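Local coordinates for protein FMN-dependent nitronate monooxygenase (Shewanella oneidensis, PDB 5LSM) that probably uses FMN and molecular oxygen to oxidise propionate 3-nitronate to 3-oxopropanoate, a detoxifying reaction, at residues Lys82-Trp86 with Asn291-Pro295; Tyr93-Leu99 with Gly306-Ala311; Ala161-Glu165 with Ile204-Ile210; Arg277-Phe283 with Asp318-Cys324. All blocks are in the same frame, centred on the assembly; numbering follows the deposited sequence.

How the interactions relate
From the N terminus, the chain passes helices 80-89 and 91-97, which open interactions 1 and 2, long before either is closed. Interaction 3 is the first to close: its loop joins helix 158-166 to the end of helix 197-207 in the TIM barrel and is nested inside both longer loops. Interaction 4 then opens at strand 276-279. Residues 291-295 next close interaction 1, 306-311 close interaction 2 and 318-324 close interaction 4, so these three loops all cross one another. They tie the helical region round helices 80-89, 91-97, 282-287 and 301-313 together and, through interaction 4, to the flavin. Phe-283 touches Trp-86, and Phe-319 touches Tyr-93 and Phe-97.

Interaction 1 (Lys82-Trp86 with Asn291-Pro295); sequences KQAAW and NEAVP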
# COMPACT_ATOMS: atom_id res chain seq x y z
N LYS A 82 -17.36 23.72 14.67
CA LYS A 82 -16.21 22.97 14.20
C LYS A 82 -15.58 23.67 13.00
O LYS A 82 -14.36 23.74 12.89
CB LYS A 82 -16.60 21.55 13.83
CG LYS A 82 -15.41 20.70 13.41
CD LYS A 82 -15.31 19.43 14.22
CE LYS A 82 -14.33 18.45 13.60
NZ LYS A 82 -13.63 17.67 14.64
N GLN A 83 -16.44 24.22 12.15
CA GLN A 83 -16.02 24.99 10.99
C GLN A 83 -15.32 26.27 11.41
O GLN A 83 -14.29 26.65 10.85
CB GLN A 83 -17.23 25.34 10.12
CG GLN A 83 -17.66 24.25 9.18
CD GLN A 83 -18.95 24.57 8.45
OE1 GLN A 83 -18.93 25.02 7.30
NE2 GLN A 83 -20.08 24.29 9.10
N ALA A 84 -15.92 26.96 12.37
CA ALA A 84 -15.38 28.21 12.86
C ALA A 84 -14.04 27.99 13.55
O ALA A 84 -13.14 28.81 13.42
CB ALA A 84 -16.37 28.85 13.82
N ALA A 85 -13.89 26.88 14.28
CA ALA A 85 -12.60 26.55 14.94
C ALA A 85 -11.48 26.24 13.95
O ALA A 85 -10.31 26.46 14.24
CB ALA A 85 -12.77 25.40 15.90
N TRP A 86 -11.85 25.62 12.83
CA TRP A 86 -10.89 25.28 11.78
C TRP A 86 -10.43 26.55 11.10
O TRP A 86 -9.24 26.74 10.85
CB TRP A 86 -11.53 24.32 10.75
CG TRP A 86 -10.63 23.90 9.66
CD1 TRP A 86 -10.84 24.05 8.34
CD2 TRP A 86 -9.34 23.28 9.81
NE1 TRP A 86 -9.76 23.58 7.63
CE2 TRP A 86 -8.83 23.09 8.51
CE3 TRP A 86 -8.57 22.87 10.90
CZ2 TRP A 86 -7.59 22.50 8.28
CZ3 TRP A 86 -7.34 22.28 10.67
CH2 TRP A 86 -6.85 22.11 9.37
N ASN A 291 -5.58 15.51 9.93
CA ASN A 291 -5.93 16.40 11.04
C ASN A 291 -7.35 16.17 11.55
O ASN A 291 -8.32 16.32 10.82
CB ASN A 291 -5.75 17.86 10.63
CG ASN A 291 -5.66 18.80 11.83
OD1 ASN A 291 -6.47 18.74 12.75
ND2 ASN A 291 -4.68 19.70 11.80
N GLU A 292 -7.47 15.97 12.86
CA GLU A 292 -8.72 15.56 13.49
C GLU A 292 -9.71 16.73 13.61
O GLU A 292 -10.90 16.51 13.80
CB GLU A 292 -8.42 14.97 14.87
CG GLU A 292 -7.40 13.82 14.85
CD GLU A 292 -5.94 14.26 14.61
OE1 GLU A 292 -5.54 15.39 14.99
OE2 GLU A 292 -5.17 13.44 14.04
N ALA A 293 -9.22 17.96 13.42
CA ALA A 293 -10.03 19.18 13.60
C ALA A 293 -10.78 19.67 12.33
O ALA A 293 -11.61 20.56 12.42
CB ALA A 293 -9.13 20.30 14.11
N VAL A 294 -10.47 19.10 11.17
CA VAL A 294 -11.11 19.47 9.92
C VAL A 294 -12.59 19.06 9.90
O VAL A 294 -12.94 17.98 10.31
CB VAL A 294 -10.41 18.80 8.74
CG1 VAL A 294 -10.99 19.27 7.41
CG2 VAL A 294 -8.91 19.09 8.80
N PRO A 295 -13.46 19.95 9.41
CA PRO A 295 -14.87 19.58 9.36
C PRO A 295 -15.17 18.40 8.42
O PRO A 295 -14.43 18.13 7.47
CB PRO A 295 -15.57 20.85 8.87
CG PRO A 295 -14.49 21.75 8.37
CD PRO A 295 -13.26 21.38 9.10
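Trp-86 supplies most of the apolar contact, its indole reaching from helix 80-89 across the turn formed by residues 291-295. Val-294 lays CG2 over one face of the six-membered ring, a CH-pi contact 3.8 Å from its centroid and only 16° off the ring normal. With its CG anti to the backbone N (chi1 -179°), the tryptophan runs alongside the valine and points the same way. Pro-295 crosses it at about a right angle, CD meeting the indole CD1 at 3.7 Å, while the proline CB also touches CG of Gln-83. At the edge of the ring, Asn-291 ND2 stands 3.9 Å from Trp-86 CZ3, the amide plane turned steeply against the indole; this nitrogen spends its hydrogen bond on Met-287 O.

The partner of the helix is a type I beta turn, Asn-291 to Val-294, in the loop between helices 282-287 and 301-313. It doubles as an Asx turn, for Asn-291 OD1 accepts from Ala-293 N at 2.9 Å.

Polar contact across the pair comes from Lys-82, whose chain bends at chi2 and chi4 to carry NZ to Glu-292 O, 3.1 Å away and in the carbonyl plane. On the way its CE passes 3.6 Å from Val-294 O.

Interaction 2 (Tyr93-Leu99 with Gly306-Ala311); sequences YFAEFNL and GLRTAA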
# COMPACT_ATOMS: atom_id res chain seq x y z
N TYR A 93 -2.31 31.86 7.81
CA TYR A 93 -2.21 31.85 6.35
C TYR A 93 -3.02 32.98 5.75
O TYR A 93 -2.57 33.62 4.81
CB TYR A 93 -2.66 30.52 5.76
CG TYR A 93 -1.87 29.35 6.26
CD1 TYR A 93 -0.48 29.29 6.09
CD2 TYR A 93 -2.50 28.30 6.92
CE1 TYR A 93 0.25 28.23 6.59
CE2 TYR A 93 -1.79 27.23 7.41
CZ TYR A 93 -0.41 27.19 7.24
OH TYR A 93 0.27 26.11 7.73
N PHE A 94 -4.20 33.22 6.29
CA PHE A 94 -5.03 34.30 5.79
C PHE A 94 -4.29 35.62 5.91
O PHE A 94 -4.23 36.40 4.96
CB PHE A 94 -6.34 34.37 6.56
CG PHE A 94 -7.22 33.18 6.35
CD1 PHE A 94 -7.47 32.71 5.07
CD2 PHE A 94 -7.78 32.53 7.42
CE1 PHE A 94 -8.30 31.62 4.88
CE2 PHE A 94 -8.61 31.45 7.24
CZ PHE A 94 -8.85 30.98 5.97
N ALA A 95 -3.68 35.83 7.06
CA ALA A 95 -2.79 36.97 7.27
C ALA A 95 -1.63 37.01 6.25
O ALA A 95 -1.38 38.02 5.61
CB ALA A 95 -2.25 36.95 8.69
N GLU A 96 -0.88 35.92 6.14
CA GLU A 96 0.25 35.87 5.22
C GLU A 96 -0.17 36.30 3.82
O GLU A 96 0.38 37.23 3.25
CB GLU A 96 0.86 34.46 5.22
CG GLU A 96 1.89 34.23 4.12
CD GLU A 96 2.57 32.89 4.24
OE1 GLU A 96 2.20 32.12 5.15
OE2 GLU A 96 3.48 32.60 3.42
N PHE A 97 -1.27 35.73 3.35
CA PHE A 97 -1.72 35.93 1.97
C PHE A 97 -2.72 37.09 1.82
O PHE A 97 -3.27 37.29 0.74
CB PHE A 97 -2.34 34.63 1.43
CG PHE A 97 -1.33 33.56 1.12
CD1 PHE A 97 -0.94 32.64 2.10
CD2 PHE A 97 -0.79 33.45 -0.15
CE1 PHE A 97 -0.01 31.66 1.81
CE2 PHE A 97 0.16 32.48 -0.44
CZ PHE A 97 0.55 31.58 0.55
N ASN A 98 -2.99 37.81 2.91
CA ASN A 98 -3.89 38.97 2.88
C ASN A 98 -5.27 38.62 2.32
O ASN A 98 -5.77 39.26 1.40
CB ASN A 98 -3.26 40.10 2.06
CG ASN A 98 -3.76 41.49 2.47
OD1 ASN A 98 -4.68 41.63 3.28
ND2 ASN A 98 -3.15 42.51 1.91
N LEU A 99 -5.90 37.61 2.91
CA LEU A 99 -7.19 37.13 2.43
C LEU A 99 -8.25 37.34 3.47
O LEU A 99 -8.05 37.01 4.64
CB LEU A 99 -7.11 35.64 2.09
CG LEU A 99 -6.39 35.35 0.79
CD1 LEU A 99 -5.85 33.93 0.80
CD2 LEU A 99 -7.31 35.60 -0.40
N GLY A 306 -10.04 30.10 -1.08
CA GLY A 306 -9.33 31.37 -1.25
C GLY A 306 -7.81 31.26 -1.21
O GLY A 306 -7.12 31.83 -2.07
N LEU A 307 -7.29 30.55 -0.20
CA LEU A 307 -5.84 30.35 -0.05
C LEU A 307 -5.22 29.71 -1.29
O LEU A 307 -4.22 30.19 -1.84
CB LEU A 307 -5.57 29.45 1.16
CG LEU A 307 -5.70 30.15 2.50
CD1 LEU A 307 -6.00 29.14 3.60
CD2 LEU A 307 -4.42 30.91 2.82
N ARG A 308 -5.83 28.61 -1.69
CA ARG A 308 -5.50 27.94 -2.93
C ARG A 308 -5.43 28.90 -4.10
O ARG A 308 -4.44 28.91 -4.84
CB ARG A 308 -6.53 26.87 -3.23
CG ARG A 308 -6.34 26.25 -4.60
CD ARG A 308 -7.45 25.28 -4.90
NE ARG A 308 -7.18 24.58 -6.13
CZ ARG A 308 -7.99 23.70 -6.68
NH1 ARG A 308 -9.14 23.38 -6.09
NH2 ARG A 308 -7.63 23.10 -7.80
N THR A 309 -6.52 29.63 -4.34
CA THR A 309 -6.58 30.59 -5.43
C THR A 309 -5.45 31.59 -5.36
O THR A 309 -4.77 31.83 -6.37
CB THR A 309 -7.89 31.38 -5.40
OG1 THR A 309 -8.98 30.46 -5.46
CG2 THR A 309 -7.96 32.37 -6.58
N ALA A 310 -5.27 32.18 -4.18
CA ALA A 310 -4.22 33.18 -3.96
C ALA A 310 -2.83 32.60 -4.20
O ALA A 310 -1.99 33.24 -4.82
CB ALA A 310 -4.30 33.74 -2.54
N ALA A 311 -2.57 31.42 -3.65
CA ALA A 311 -1.22 30.87 -3.69
C ALA A 311 -0.88 30.35 -5.09
O ALA A 311 0.22 30.57 -5.59
CB ALA A 311 -1.06 29.77 -2.64
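Leu-307 holds CG opposite its carbonyl carbon (chi1 -77°), which swings both methyl groups toward helix 91-97, and Phe-97 takes a similar first torsion with its ring turned to chi2 90°, so that the two side chains cross at about a right angle. The leucine enters as a fork. Its CD2 presses on Tyr-93 CB at 3.4 Å and on Phe-97 CD1, while CD1 lies 3.6 Å from Phe-94 CE1. The tyrosine ring itself leads away from the contact, its hydroxyl hydrogen-bonded to Glu-286 and its ring edge-to-face with Phe-319.

Residues 93-97 and 306-311, on helices 91-97 and 301-313, run in roughly the same direction, their segment axes 30° apart and 10.6 Å apart at closest approach, in the helical region that stands beside the TIM barrel, as in other class I nitronate monooxygenases. Small residues on the second helix leave the first helix's aromatic groups close to its backbone: Phe-97 CE2 touches Ala-311 CB at 3.7 Å. A Schellman motif, with Asn-98 at positive phi, turns the chain back: Leu-99 N bonds to Phe-94 O and Asn-98 N to Ala-95 O.

Beyond this turn Leu-99 points at the second helix, and its CD1 meets Ala-310 CB at 3.7 Å, with Leu-307 CA equally near. An alanine in place of Leu-307 would remove both methyl branches and is likely to open a gap between Phe-94, Tyr-93 and Leu-99. Gly-306 joins at the margin, its carbonyl O 3.8 Å from Leu-99 CD1.

Interaction 3 (Ala161-Glu165 with Ile204-Ile210); sequences ALWLE and IIAAVEI
The carboxylate of Glu-165 is the flat group at the centre of this contact: Val-208 stands over one face, its CB 3.6 Å from OE2, and the syn lone pair of OE2 receives the backbone N of Glu-209. That bond is 2.9 Å long and nearly straight, 168° at the hydrogen.

The setting is the beta-alpha repeat of the TIM barrel. Helix 158-166 and helix 197-207 are successive helices on the outside of the barrel, packed side by side over strands 150-155 and 171-175, and the glutamate reaches from the first to the loop leading from the second into strand 212-215. Its reach comes from an extended chain, CG lying anti to the backbone N (chi1 -168°). Ile-210 runs antiparallel alongside it, CD1 resting 3.9 Å from Glu-165 CG. Closer to the barrel the contact is apolar: Ala-161 CB meets Ile-204 CG2 at 3.9 Å and, slightly farther off, Val-208 CG1, all three residues being buried against the strands. Ile-204 brings the contact within about 8 Å, side chain to side chain, of the FMN-binding Gln-175.

Replacing Glu-165 by an alanine would probably leave Glu-209 N without its acceptor and the loop after helix 197-207 less firmly tied to its neighbour. The other carboxylate, that of Glu-209, comes no nearer than 4.8 Å, measured from its OE1 to Glu-165 OE2. A water probably eases this meeting of like charges, for it is hydrogen-bonded to both groups, lying 2.8 Å from Glu-165 OE1 and 3.2 Å from Glu-209 OE1.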
# COMPACT_ATOMS: atom_id res chain seq x y z
N ALA A 161 -16.53 -4.92 -0.29
CA ALA A 161 -16.81 -5.62 -1.53
C ALA A 161 -18.04 -6.55 -1.37
O ALA A 161 -18.87 -6.65 -2.28
CB ALA A 161 -15.59 -6.41 -1.97
N LEU A 162 -18.16 -7.19 -0.21
CA LEU A 162 -19.26 -8.09 0.04
C LEU A 162 -20.56 -7.31 0.21
O LEU A 162 -21.65 -7.79 -0.14
CB LEU A 162 -18.99 -8.93 1.28
CG LEU A 162 -17.93 -10.01 1.10
CD1 LEU A 162 -17.34 -10.45 2.43
CD2 LEU A 162 -18.51 -11.20 0.36
N TRP A 163 -20.45 -6.11 0.77
CA TRP A 163 -21.61 -5.24 0.93
C TRP A 163 -22.12 -4.81 -0.44
O TRP A 163 -23.31 -4.79 -0.67
CB TRP A 163 -21.26 -4.01 1.76
CG TRP A 163 -22.48 -3.16 2.08
CD1 TRP A 163 -23.36 -3.36 3.08
CD2 TRP A 163 -22.92 -1.98 1.39
NE1 TRP A 163 -24.32 -2.39 3.07
CE2 TRP A 163 -24.07 -1.53 2.04
CE3 TRP A 163 -22.46 -1.29 0.27
CZ2 TRP A 163 -24.76 -0.39 1.64
CZ3 TRP A 163 -23.15 -0.14 -0.13
CH2 TRP A 163 -24.29 0.28 0.55
N LEU A 164 -21.20 -4.47 -1.33
CA LEU A 164 -21.55 -4.05 -2.67
C LEU A 164 -22.19 -5.18 -3.51
O LEU A 164 -23.18 -4.96 -4.21
CB LEU A 164 -20.34 -3.48 -3.38
CG LEU A 164 -19.80 -2.20 -2.76
CD1 LEU A 164 -18.45 -1.82 -3.35
CD2 LEU A 164 -20.78 -1.06 -2.94
N GLU A 165 -21.62 -6.37 -3.44
CA GLU A 165 -22.20 -7.52 -4.12
C GLU A 165 -23.62 -7.76 -3.64
O GLU A 165 -24.55 -7.86 -4.44
CB GLU A 165 -21.36 -8.75 -3.86
CG GLU A 165 -21.71 -9.92 -4.76
CD GLU A 165 -20.80 -11.11 -4.51
OE1 GLU A 165 -20.58 -11.43 -3.32
OE2 GLU A 165 -20.29 -11.69 -5.49
N ILE A 204 -10.09 -9.54 -2.61
CA ILE A 204 -11.44 -9.26 -3.09
C ILE A 204 -11.93 -10.28 -4.12
O ILE A 204 -13.07 -10.70 -4.06
CB ILE A 204 -11.62 -7.81 -3.63
CG1 ILE A 204 -11.71 -6.82 -2.46
CG2 ILE A 204 -12.91 -7.70 -4.43
CD1 ILE A 204 -11.74 -5.36 -2.89
N ILE A 205 -11.08 -10.65 -5.07
CA ILE A 205 -11.48 -11.61 -6.12
C ILE A 205 -11.83 -12.96 -5.49
O ILE A 205 -12.77 -13.61 -5.92
CB ILE A 205 -10.37 -11.79 -7.19
CG1 ILE A 205 -10.34 -10.60 -8.14
CG2 ILE A 205 -10.56 -13.08 -7.98
CD1 ILE A 205 -9.00 -10.44 -8.83
N ALA A 206 -11.09 -13.36 -4.45
CA ALA A 206 -11.35 -14.63 -3.75
C ALA A 206 -12.71 -14.63 -3.07
O ALA A 206 -13.32 -15.68 -2.89
CB ALA A 206 -10.26 -14.90 -2.72
N ALA A 207 -13.17 -13.46 -2.67
CA ALA A 207 -14.35 -13.35 -1.83
C ALA A 207 -15.65 -13.18 -2.63
O ALA A 207 -16.72 -13.39 -2.09
CB ALA A 207 -14.17 -12.18 -0.87
N VAL A 208 -15.57 -12.65 -3.85
CA VAL A 208 -16.78 -12.32 -4.61
C VAL A 208 -16.85 -13.13 -5.88
O VAL A 208 -15.86 -13.69 -6.33
CB VAL A 208 -16.89 -10.81 -4.96
CG1 VAL A 208 -16.76 -9.95 -3.71
CG2 VAL A 208 -15.87 -10.39 -6.00
N GLU A 209 -18.04 -13.22 -6.45
CA GLU A 209 -18.24 -13.93 -7.69
C GLU A 209 -18.27 -12.98 -8.86
O GLU A 209 -17.93 -13.36 -9.96
CB GLU A 209 -19.54 -14.73 -7.63
CG GLU A 209 -19.49 -15.91 -6.67
CD GLU A 209 -20.87 -16.31 -6.18
OE1 GLU A 209 -21.07 -16.39 -4.95
OE2 GLU A 209 -21.77 -16.49 -7.03
N ILE A 210 -18.65 -11.72 -8.62
CA ILE A 210 -18.72 -10.72 -9.69
C ILE A 210 -17.35 -10.19 -10.13
O ILE A 210 -16.33 -10.50 -9.52
CB ILE A 210 -19.64 -9.55 -9.32
CG1 ILE A 210 -19.16 -8.82 -8.06
CG2 ILE A 210 -21.07 -10.06 -9.18
CD1 ILE A 210 -20.09 -7.71 -7.59
O HOH W 1 -20.01 -14.14 -2.91

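Interaction 4 (Arg277-Phe283 with Asp318-Cys324); sequences RGIVNRF and DFSPLWC. With FMN (flavin mononucleotide), chain I.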
# COMPACT_ATOMS: atom_id res chain seq x y z
N ARG A 277 -5.48 11.10 -1.46
CA ARG A 277 -4.03 11.04 -1.71
C ARG A 277 -3.62 12.12 -2.70
O ARG A 277 -4.14 12.20 -3.82
CB ARG A 277 -3.61 9.66 -2.25
CG ARG A 277 -2.10 9.52 -2.49
CD ARG A 277 -1.69 8.13 -3.00
NE ARG A 277 -1.88 7.11 -1.97
CZ ARG A 277 -1.11 6.95 -0.89
NH1 ARG A 277 -0.03 7.69 -0.71
NH2 ARG A 277 -1.43 6.05 0.02
N GLY A 278 -2.64 12.93 -2.28
CA GLY A 278 -2.11 13.96 -3.15
C GLY A 278 -0.64 14.22 -2.90
O GLY A 278 -0.14 13.92 -1.84
N ILE A 279 0.05 14.78 -3.89
CA ILE A 279 1.43 15.18 -3.73
C ILE A 279 1.57 16.05 -2.47
O ILE A 279 0.69 16.86 -2.18
CB ILE A 279 1.94 15.95 -4.96
CG1 ILE A 279 1.95 15.02 -6.18
CG2 ILE A 279 3.36 16.45 -4.71
CD1 ILE A 279 1.93 15.75 -7.49
N VAL A 280 2.62 15.80 -1.68
CA VAL A 280 2.76 16.42 -0.36
C VAL A 280 3.20 17.86 -0.55
O VAL A 280 4.15 18.13 -1.27
CB VAL A 280 3.79 15.68 0.54
CG1 VAL A 280 4.23 16.54 1.72
CG2 VAL A 280 3.21 14.36 1.03
N ASN A 281 2.45 18.78 0.07
CA ASN A 281 2.77 20.21 0.01
C ASN A 281 2.88 20.85 1.41
O ASN A 281 2.81 20.15 2.43
CB ASN A 281 1.77 20.96 -0.90
CG ASN A 281 0.30 20.74 -0.51
OD1 ASN A 281 -0.04 20.59 0.64
ND2 ASN A 281 -0.57 20.84 -1.48
N ARG A 282 3.16 22.16 1.44
CA ARG A 282 3.42 22.86 2.70
C ARG A 282 2.24 22.71 3.65
O ARG A 282 2.40 22.43 4.85
CB ARG A 282 3.69 24.36 2.43
CG ARG A 282 3.91 25.22 3.67
CD ARG A 282 3.88 26.70 3.31
NE ARG A 282 3.78 27.59 4.47
CZ ARG A 282 3.44 28.88 4.41
NH1 ARG A 282 3.16 29.44 3.24
NH2 ARG A 282 3.32 29.60 5.52
N PHE A 283 1.04 22.92 3.10
CA PHE A 283 -0.18 22.88 3.90
C PHE A 283 -0.28 21.50 4.59
O PHE A 283 -0.45 21.43 5.81
CB PHE A 283 -1.40 23.19 3.01
CG PHE A 283 -2.70 23.31 3.76
CD1 PHE A 283 -2.78 23.98 4.97
CD2 PHE A 283 -3.86 22.77 3.23
CE1 PHE A 283 -3.98 24.08 5.65
CE2 PHE A 283 -5.05 22.84 3.91
CZ PHE A 283 -5.11 23.49 5.13
N ASP A 318 1.34 25.39 -2.83
CA ASP A 318 1.35 25.13 -1.37
C ASP A 318 -0.04 24.82 -0.79
O ASP A 318 -0.13 24.20 0.26
CB ASP A 318 1.96 26.33 -0.60
CG ASP A 318 3.46 26.57 -0.94
OD1 ASP A 318 3.96 25.97 -1.91
OD2 ASP A 318 4.11 27.40 -0.26
N PHE A 319 -1.11 25.28 -1.43
CA PHE A 319 -2.45 25.07 -0.89
C PHE A 319 -3.37 24.38 -1.90
O PHE A 319 -4.58 24.60 -1.89
CB PHE A 319 -3.04 26.41 -0.41
CG PHE A 319 -2.35 26.97 0.81
CD1 PHE A 319 -2.77 26.61 2.08
CD2 PHE A 319 -1.22 27.75 0.68
CE1 PHE A 319 -2.10 27.06 3.20
CE2 PHE A 319 -0.53 28.20 1.79
CZ PHE A 319 -0.98 27.86 3.05
N SER A 320 -2.80 23.53 -2.75
CA SER A 320 -3.57 22.87 -3.79
C SER A 320 -3.81 21.38 -3.45
O SER A 320 -2.92 20.72 -2.93
CB SER A 320 -2.86 22.99 -5.13
OG SER A 320 -2.79 24.34 -5.56
N PRO A 321 -5.01 20.86 -3.76
CA PRO A 321 -5.23 19.42 -3.78
C PRO A 321 -4.62 18.78 -5.03
O PRO A 321 -5.21 18.81 -6.11
CB PRO A 321 -6.75 19.31 -3.78
CG PRO A 321 -7.19 20.52 -4.53
CD PRO A 321 -6.23 21.61 -4.11
N LEU A 322 -3.43 18.22 -4.89
CA LEU A 322 -2.67 17.73 -6.01
C LEU A 322 -2.87 16.22 -6.09
O LEU A 322 -1.97 15.45 -5.78
CB LEU A 322 -1.20 18.07 -5.81
CG LEU A 322 -0.80 19.54 -5.75
CD1 LEU A 322 0.62 19.66 -5.24
CD2 LEU A 322 -0.92 20.16 -7.14
N TRP A 323 -4.07 15.80 -6.42
CA TRP A 323 -4.41 14.41 -6.38
C TRP A 323 -3.52 13.60 -7.35
O TRP A 323 -3.29 14.03 -8.48
CB TRP A 323 -5.87 14.23 -6.76
CG TRP A 323 -6.90 14.72 -5.75
CD1 TRP A 323 -8.23 14.82 -5.97
CD2 TRP A 323 -6.70 15.14 -4.37
NE1 TRP A 323 -8.89 15.25 -4.84
CE2 TRP A 323 -7.97 15.50 -3.86
CE3 TRP A 323 -5.58 15.31 -3.55
CZ2 TRP A 323 -8.16 15.97 -2.56
CZ3 TRP A 323 -5.77 15.76 -2.25
CH2 TRP A 323 -7.05 16.07 -1.76
N CYS A 324 -2.99 12.47 -6.88
CA CYS A 324 -1.92 11.72 -7.56
C CYS A 324 -1.66 10.43 -6.78
O CYS A 324 -1.69 10.44 -5.56
CB CYS A 324 -0.62 12.54 -7.67
SG CYS A 324 0.79 11.69 -8.46
N1 FMN I . -12.98 8.51 -8.12
C2 FMN I . -14.32 8.78 -8.17
O2 FMN I . -15.14 7.86 -7.92
N3 FMN I . -14.79 10.01 -8.44
C4 FMN I . -13.97 11.05 -8.70
O4 FMN I . -14.41 12.19 -8.94
C4A FMN I . -12.52 10.82 -8.65
N5 FMN I . -11.66 11.81 -8.93
C5A FMN I . -10.34 11.60 -8.96
C6 FMN I . -9.52 12.68 -9.28
C7 FMN I . -8.15 12.53 -9.35
C7M FMN I . -7.31 13.74 -9.67
C8 FMN I . -7.55 11.19 -9.06
C8M FMN I . -6.04 11.03 -9.12
C9 FMN I . -8.36 10.10 -8.73
C9A FMN I . -9.76 10.25 -8.66
N10 FMN I . -10.66 9.18 -8.38
C10 FMN I . -12.04 9.46 -8.35
C1' FMN I . -10.20 7.82 -8.04
C2' FMN I . -10.02 6.97 -9.28
O2' FMN I . -11.30 6.47 -9.71
C3' FMN I . -9.07 5.79 -9.01
O3' FMN I . -9.44 5.15 -7.78
C4' FMN I . -7.60 6.18 -8.88
O4' FMN I . -7.22 7.25 -9.76
C5' FMN I . -6.75 4.95 -9.15
O5' FMN I . -5.38 5.18 -8.86
P FMN I . -4.35 5.87 -9.90
O1P FMN I . -4.76 5.45 -11.29
O2P FMN I . -3.02 5.30 -9.46
O3P FMN I . -4.54 7.31 -9.61
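Gly-278 and Trp-323 face each other as a non-hydrogen-bonded antiparallel pair, a single beta bridge that lays residues 322-324 along strand 276-279 beside the flavin site. The bonds fall on the flanking residues. Ile-279 N gives to Leu-322 O at 2.8 Å, and Cys-324 N gives to Arg-277 O at 3.3 Å, tilted 33° from the carbonyl plane. The same Arg-277 carbonyl also takes a CA-H...O contact from Trp-323.

Farther along, Asn-281 is the N-cap of helix 282-287 and uses both ends of its amide. OD1 accepts from Met-284 N in the first turn, while ND2 makes a weak bond to Ser-320 O, bent to 118°. Its first torsion, +54°, tucks CG between the backbone N and the carbonyl carbon, which suits both tasks. Another weak bond joins Phe-283 N to Asp-318 O.

The arginines find their main partners outside the contact. Arg-282 forms salt bridges with Glu-96 and Glu-286; Asp-318 OD2, though near the guanidinium plane, is 4.2 Å from Arg-282 NH1, beyond a salt bridge, and probably adds only a longer-range attraction. Arg-277 is held by Leu-177 O and Thr-265, and Ser-320 OG pairs with Glu-312.

Apolar groups fill in between. Ile-279 CB lies against Leu-322 CB, and Phe-283 CD1 touches Phe-319 CE1, the two rings meeting obliquely. At the other end Trp-323 lines the FMN pocket: the flavin methyl C7M lies in the plane of the indole, at its edge, and 3.3 Å from Trp-323 CB.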